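Local coordinates for CymD (Pseudomonas putida, PDB 6Z34), which is an outer membrane channel of the FadL family that probably takes up monoaromatic hydrocarbons by lateral diffusion during biodegradation, at residues Q14-I19 and V352-V357. Numbering follows the deposited sequence.
Sequences QGMGGI and VFRAGV
G17 and G356 bring the two backbones together, their CA atoms 3.9 Å apart, where the turn following helix 10-15 meets the inner face of strand 351-362. G356 CA packs on the M16-G17 peptide, 3.7 Å from M16 C and 3.6 Å from G17 N; both glycines have only hydrogens where the chains meet, which permits this approach. G17, at positive phi (72°), is the C-prime residue of a Schellman motif: G18 N is bonded to S13 O, and G17 N to Q14 O at 3.2 Å. The chain turns on through a type I' turn from M16 to I19. Residues 14-19 belong to the N-terminal hatch that plugs the barrel lumen in FadL channels, packed here on the inner face of the wall; A355 and V357 point away from it, onto the outer surface. Beside the glycines, M16 and R354 cross at an angle, M16 CG lying 3.6 Å from R354 CD. The bend at chi3 of M16 (-93°) sets its CE 3.8 Å and SD 3.9 Å from R354 CD, and the thioether lies against the arginine's aliphatic chain. Beyond it, R354 NE is hydrogen-bonded to Q344 OE1 and R354 NH1 to S386 OG on the two flanking strands, and V352 CG1 lies 3.4 Å above the plane of the R354 guanidinium, offset toward its rim.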
ATOM      1  N   GLN A  14     -10.110   1.657  -8.768  1.00 49.30           N
ATOM      2  CA  GLN A  14     -10.801   0.900  -7.719  1.00 49.66           C
ATOM      3  C   GLN A  14     -12.245   0.599  -8.102  1.00 52.19           C
ATOM      4  O   GLN A  14     -12.767  -0.464  -7.767  1.00 57.47           O
ATOM      5  CB  GLN A  14     -10.762   1.649  -6.381  1.00 53.93           C
ATOM      6  CG  GLN A  14      -9.417   1.616  -5.661  1.00 61.72           C
ATOM      7  CD  GLN A  14      -9.415   2.426  -4.372  1.00 69.73           C
ATOM      8  OE1 GLN A  14     -10.402   2.450  -3.638  1.00 75.34           O
ATOM      9  NE2 GLN A  14      -8.307   3.098  -4.099  1.00 68.23           N
ATOM     10  N   GLY A  15     -12.917   1.528  -8.788  1.00 59.75           N
ATOM     11  CA  GLY A  15     -14.279   1.259  -9.210  1.00 52.16           C
ATOM     12  C   GLY A  15     -14.372   0.109 -10.182  1.00 58.77           C
ATOM     13  O   GLY A  15     -15.451  -0.481 -10.343  1.00 52.81           O
ATOM     14  N   MET A  16     -13.256  -0.236 -10.826  1.00 52.35           N
ATOM     15  CA  MET A  16     -13.187  -1.301 -11.818  1.00 59.36           C
ATOM     16  C   MET A  16     -12.345  -2.466 -11.307  1.00 64.19           C
ATOM     17  O   MET A  16     -11.604  -3.088 -12.071  1.00 60.18           O
ATOM     18  CB  MET A  16     -12.628  -0.745 -13.129  1.00 56.73           C
ATOM     19  CG  MET A  16     -13.451   0.424 -13.707  1.00 61.19           C
ATOM     20  SD  MET A  16     -13.011   0.890 -15.410  1.00 56.44           S
ATOM     21  CE  MET A  16     -11.854   2.143 -14.973  1.00 58.97           C
ATOM     22  N   GLY A  17     -12.423  -2.736 -10.001  1.00 57.64           N
ATOM     23  CA  GLY A  17     -11.812  -3.918  -9.436  1.00 51.85           C
ATOM     24  C   GLY A  17     -10.302  -3.920  -9.366  1.00 53.56           C
ATOM     25  O   GLY A  17      -9.731  -4.970  -9.076  1.00 51.25           O
ATOM     26  N   GLY A  18      -9.633  -2.790  -9.628  1.00 51.10           N
ATOM     27  CA  GLY A  18      -8.182  -2.705  -9.528  1.00 48.11           C
ATOM     28  C   GLY A  18      -7.396  -2.637 -10.827  1.00 53.45           C
ATOM     29  O   GLY A  18      -6.157  -2.687 -10.790  1.00 52.67           O
ATOM     30  N   ILE A  19      -8.057  -2.504 -11.972  1.00 50.90           N
ATOM     31  CA  ILE A  19      -7.332  -2.547 -13.236  1.00 47.38           C
ATOM     32  C   ILE A  19      -6.535  -1.260 -13.432  1.00 47.67           C
ATOM     33  O   ILE A  19      -6.764  -0.264 -12.737  1.00 46.66           O
ATOM     34  CB  ILE A  19      -8.305  -2.798 -14.392  1.00 55.28           C
ATOM     35  CG1 ILE A  19      -9.384  -1.710 -14.393  1.00 57.47           C
ATOM     36  CG2 ILE A  19      -8.929  -4.207 -14.242  1.00 49.36           C
ATOM     37  CD1 ILE A  19      -8.995  -0.417 -15.156  1.00 49.09           C
ATOM     38  N   VAL A 352     -20.353   8.672 -15.971  1.00 65.79           N
ATOM     39  CA  VAL A 352     -19.640   7.439 -16.280  1.00 58.21           C
ATOM     40  C   VAL A 352     -19.899   6.470 -15.137  1.00 62.97           C
ATOM     41  O   VAL A 352     -19.834   6.862 -13.965  1.00 62.98           O
ATOM     42  CB  VAL A 352     -18.128   7.702 -16.441  1.00 58.66           C
ATOM     43  CG1 VAL A 352     -17.392   6.425 -16.668  1.00 55.92           C
ATOM     44  CG2 VAL A 352     -17.879   8.685 -17.571  1.00 56.52           C
ATOM     45  N   PHE A 353     -20.205   5.212 -15.466  1.00 63.00           N
ATOM     46  CA  PHE A 353     -20.503   4.202 -14.454  1.00 61.59           C
ATOM     47  C   PHE A 353     -19.539   3.026 -14.558  1.00 60.80           C
ATOM     48  O   PHE A 353     -19.214   2.576 -15.660  1.00 61.17           O
ATOM     49  CB  PHE A 353     -21.941   3.722 -14.579  1.00 65.21           C
ATOM     50  CG  PHE A 353     -22.940   4.790 -14.290  1.00 72.26           C
ATOM     51  CD1 PHE A 353     -23.136   5.236 -12.999  1.00 74.33           C
ATOM     52  CD2 PHE A 353     -23.657   5.384 -15.315  1.00 78.52           C
ATOM     53  CE1 PHE A 353     -24.049   6.243 -12.732  1.00 82.29           C
ATOM     54  CE2 PHE A 353     -24.568   6.389 -15.055  1.00 75.15           C
ATOM     55  CZ  PHE A 353     -24.764   6.821 -13.765  1.00 77.62           C
ATOM     56  N   ARG A 354     -19.075   2.539 -13.400  1.00 56.32           N
ATOM     57  CA  ARG A 354     -18.052   1.502 -13.342  1.00 53.94           C
ATOM     58  C   ARG A 354     -18.458   0.377 -12.391  1.00 57.85           C
ATOM     59  O   ARG A 354     -19.226   0.577 -11.450  1.00 59.87           O
ATOM     60  CB  ARG A 354     -16.699   2.064 -12.887  1.00 56.78           C
ATOM     61  CG  ARG A 354     -16.405   3.464 -13.340  1.00 59.10           C
ATOM     62  CD  ARG A 354     -14.917   3.696 -13.419  1.00 51.17           C
ATOM     63  NE  ARG A 354     -14.632   4.858 -14.244  1.00 53.05           N
ATOM     64  CZ  ARG A 354     -14.836   6.115 -13.866  1.00 58.26           C
ATOM     65  NH1 ARG A 354     -15.314   6.386 -12.658  1.00 58.94           N
ATOM     66  NH2 ARG A 354     -14.556   7.110 -14.703  1.00 65.04           N
ATOM     67  N   ALA A 355     -17.918  -0.817 -12.637  1.00 61.72           N
ATOM     68  CA  ALA A 355     -18.090  -1.948 -11.727  1.00 69.89           C
ATOM     69  C   ALA A 355     -16.912  -2.894 -11.908  1.00 64.54           C
ATOM     70  O   ALA A 355     -16.311  -2.941 -12.982  1.00 64.02           O
ATOM     71  CB  ALA A 355     -19.411  -2.688 -11.959  1.00 70.14           C
ATOM     72  N   GLY A 356     -16.578  -3.639 -10.854  1.00 56.29           N
ATOM     73  CA  GLY A 356     -15.404  -4.488 -10.927  1.00 55.02           C
ATOM     74  C   GLY A 356     -15.415  -5.614  -9.919  1.00 59.88           C
ATOM     75  O   GLY A 356     -16.158  -5.591  -8.932  1.00 55.69           O
ATOM     76  N   VAL A 357     -14.561  -6.605 -10.183  1.00 55.27           N
ATOM     77  CA  VAL A 357     -14.349  -7.738  -9.300  1.00 55.92           C
ATOM     78  C   VAL A 357     -12.854  -7.901  -9.087  1.00 59.33           C
ATOM     79  O   VAL A 357     -12.060  -7.772 -10.025  1.00 50.77           O
ATOM     80  CB  VAL A 357     -14.953  -9.036  -9.874  1.00 63.74           C
ATOM     81  CG1 VAL A 357     -14.690 -10.195  -8.943  1.00 67.52           C
ATOM     82  CG2 VAL A 357     -16.435  -8.878 -10.085  1.00 66.20           C
TER